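Local coordinates for GTP cyclohydrolase 1 type 2 homolog (Thermus thermophilus, PDB 2YYB), which is of unknown function but belongs to the GTP cyclohydrolase I type 2/NIF3 family and probably binds divalent metal cations, at residues A[27-32]-A[93-98]. Numbering follows the deposited sequence.
Sequences GLQVEG and LYAAHL
Tyr94 holds CG anti to its own N (chi1 -174°), which lays the ring along the backbone of Gly27. CE1 of Tyr94 is 3.5 Å from CA of Gly27, and the carbonyl O of Gly27 sits over one ring face, toward the rim. Gln29 sets CG beside its backbone N (chi1 -56°), and the extended chain runs over Ala95. The Gln29 amide lies against the methyl of Ala95, with CG of Gln29 3.6 Å from CB of Ala95. Outside the two strands, Gln29 OE1 bonds to Leu67 N, Gln29 NE2 to Leu25 O, and Tyr94 OH to Asp11 OD2 of helix 3-13. CB of Val30 meets CB of Leu93 at 3.7 Å.

The backbones pair as antiparallel strands. Gly27 and Ala95 exchange two hydrogen bonds, N of Gly27 to O of Ala95 and N of Ala95 to O of Gly27, each 2.8 Å. Further along, a classic beta bulge sets Gln29 and Val30 opposite Leu93. O of Leu93 accepts 2.7 Å from N of Gln29 and 3.2 Å from N of Val30, while N of Leu93 donates to O of Val30. The Leu28 methyl CD1 only packs beside that Leu93 oxygen.

Replacing Tyr94 with alanine would probably uncover the backbone of Gly27 and leave Asp11 OD2 without its hydroxyl partner.

Strand 27-30 is outermost in its sheet within this chain, and a second subunit bonds to its backbone at Gln29 and to Glu31 just beyond. The side chain of Ala95 lies about 7 Å from that of His65 (nearest predicted metal ligand here). The chemistry of the contact implies a strand fixed mainly by backbone bonds, with the bulge's two N-H groups satisfied by one carbonyl.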
loop_
_atom_site.group_PDB
_atom_site.type_symbol
_atom_site.label_atom_id
_atom_site.label_comp_id
_atom_site.label_asym_id
_atom_site.label_seq_id
_atom_site.Cartn_x
_atom_site.Cartn_y
_atom_site.Cartn_z
ATOM N N GLY A 27 18.667 12.853 -14.067
ATOM C CA GLY A 27 18.711 14.171 -14.687
ATOM C C GLY A 27 19.623 15.111 -13.919
ATOM O O GLY A 27 20.512 14.663 -13.208
ATOM N N LEU A 28 19.406 16.413 -14.058
ATOM C CA LEU A 28 20.223 17.391 -13.351
ATOM C C LEU A 28 19.848 17.395 -11.876
ATOM O O LEU A 28 18.749 17.802 -11.519
ATOM C CB LEU A 28 20.015 18.797 -13.932
ATOM C CG LEU A 28 20.850 19.928 -13.317
ATOM C CD1 LEU A 28 22.329 19.758 -13.627
ATOM C CD2 LEU A 28 20.366 21.242 -13.873
ATOM N N GLN A 29 20.760 16.957 -11.016
ATOM C CA GLN A 29 20.480 16.916 -9.587
ATOM C C GLN A 29 20.905 18.182 -8.868
ATOM O O GLN A 29 20.276 18.568 -7.903
ATOM C CB GLN A 29 21.165 15.711 -8.933
ATOM C CG GLN A 29 20.798 14.379 -9.553
ATOM C CD GLN A 29 21.074 13.205 -8.616
ATOM O OE1 GLN A 29 22.095 13.177 -7.919
ATOM N NE2 GLN A 29 20.166 12.226 -8.607
ATOM N N VAL A 30 21.990 18.810 -9.316
ATOM C CA VAL A 30 22.451 20.051 -8.702
ATOM C C VAL A 30 22.872 21.005 -9.797
ATOM O O VAL A 30 23.676 20.666 -10.664
ATOM C CB VAL A 30 23.638 19.831 -7.724
ATOM C CG1 VAL A 30 24.059 21.166 -7.113
ATOM C CG2 VAL A 30 23.245 18.862 -6.618
ATOM N N GLU A 31 22.312 22.205 -9.760
ATOM C CA GLU A 31 22.597 23.222 -10.759
ATOM C C GLU A 31 23.927 23.943 -10.487
ATOM O O GLU A 31 24.311 24.130 -9.336
ATOM C CB GLU A 31 21.425 24.205 -10.795
ATOM C CG GLU A 31 21.559 25.367 -11.772
ATOM C CD GLU A 31 20.431 26.380 -11.597
ATOM O OE1 GLU A 31 19.276 26.048 -11.932
ATOM O OE2 GLU A 31 20.693 27.500 -11.106
ATOM N N GLY A 32 24.622 24.311 -11.570
ATOM C CA GLY A 32 25.903 25.011 -11.511
ATOM C C GLY A 32 25.955 26.081 -12.598
ATOM O O GLY A 32 24.915 26.637 -12.961
ATOM N N LEU A 93 25.680 18.945 -11.506
ATOM C CA LEU A 93 25.672 17.512 -11.202
ATOM C C LEU A 93 24.517 16.887 -11.942
ATOM O O LEU A 93 23.357 17.234 -11.677
ATOM C CB LEU A 93 25.480 17.237 -9.708
ATOM C CG LEU A 93 25.672 15.751 -9.375
ATOM C CD1 LEU A 93 27.103 15.339 -9.702
ATOM C CD2 LEU A 93 25.369 15.480 -7.920
ATOM N N TYR A 94 24.844 15.987 -12.871
ATOM C CA TYR A 94 23.853 15.277 -13.680
ATOM C C TYR A 94 23.970 13.772 -13.364
ATOM O O TYR A 94 25.036 13.152 -13.551
ATOM C CB TYR A 94 24.109 15.519 -15.174
ATOM C CG TYR A 94 23.039 14.944 -16.072
ATOM C CD1 TYR A 94 21.924 15.692 -16.411
ATOM C CD2 TYR A 94 23.125 13.642 -16.549
ATOM C CE1 TYR A 94 20.901 15.157 -17.216
ATOM C CE2 TYR A 94 22.125 13.093 -17.349
ATOM C CZ TYR A 94 21.011 13.857 -17.686
ATOM O OH TYR A 94 20.032 13.352 -18.519
ATOM N N ALA A 95 22.884 13.178 -12.889
ATOM C CA ALA A 95 22.914 11.766 -12.536
ATOM C C ALA A 95 22.091 10.913 -13.510
ATOM O O ALA A 95 20.989 11.302 -13.917
ATOM C CB ALA A 95 22.413 11.581 -11.073
ATOM N N ALA A 96 22.644 9.761 -13.884
ATOM C CA ALA A 96 21.981 8.826 -14.804
ATOM C C ALA A 96 22.159 7.403 -14.269
ATOM O O ALA A 96 23.235 6.817 -14.391
ATOM C CB ALA A 96 22.582 8.944 -16.210
ATOM N N HIS A 97 21.090 6.859 -13.681
ATOM C CA HIS A 97 21.121 5.523 -13.088
ATOM C C HIS A 97 20.730 4.381 -14.041
ATOM O O HIS A 97 21.543 3.932 -14.860
ATOM C CB HIS A 97 20.206 5.490 -11.867
ATOM C CG HIS A 97 20.382 4.274 -11.016
ATOM N ND1 HIS A 97 19.477 3.914 -10.044
ATOM C CD2 HIS A 97 21.382 3.361 -10.959
ATOM C CE1 HIS A 97 19.911 2.833 -9.420
ATOM N NE2 HIS A 97 21.068 2.477 -9.956
ATOM N N LEU A 98 19.489 3.907 -13.922
ATOM C CA LEU A 98 19.032 2.813 -14.766
ATOM C C LEU A 98 19.171 3.113 -16.259
ATOM O O LEU A 98 19.640 2.272 -17.023
ATOM C CB LEU A 98 17.570 2.453 -14.452
ATOM C CG LEU A 98 17.246 1.850 -13.075
ATOM C CD1 LEU A 98 15.757 1.516 -13.024
ATOM C CD2 LEU A 98 18.075 0.603 -12.815
#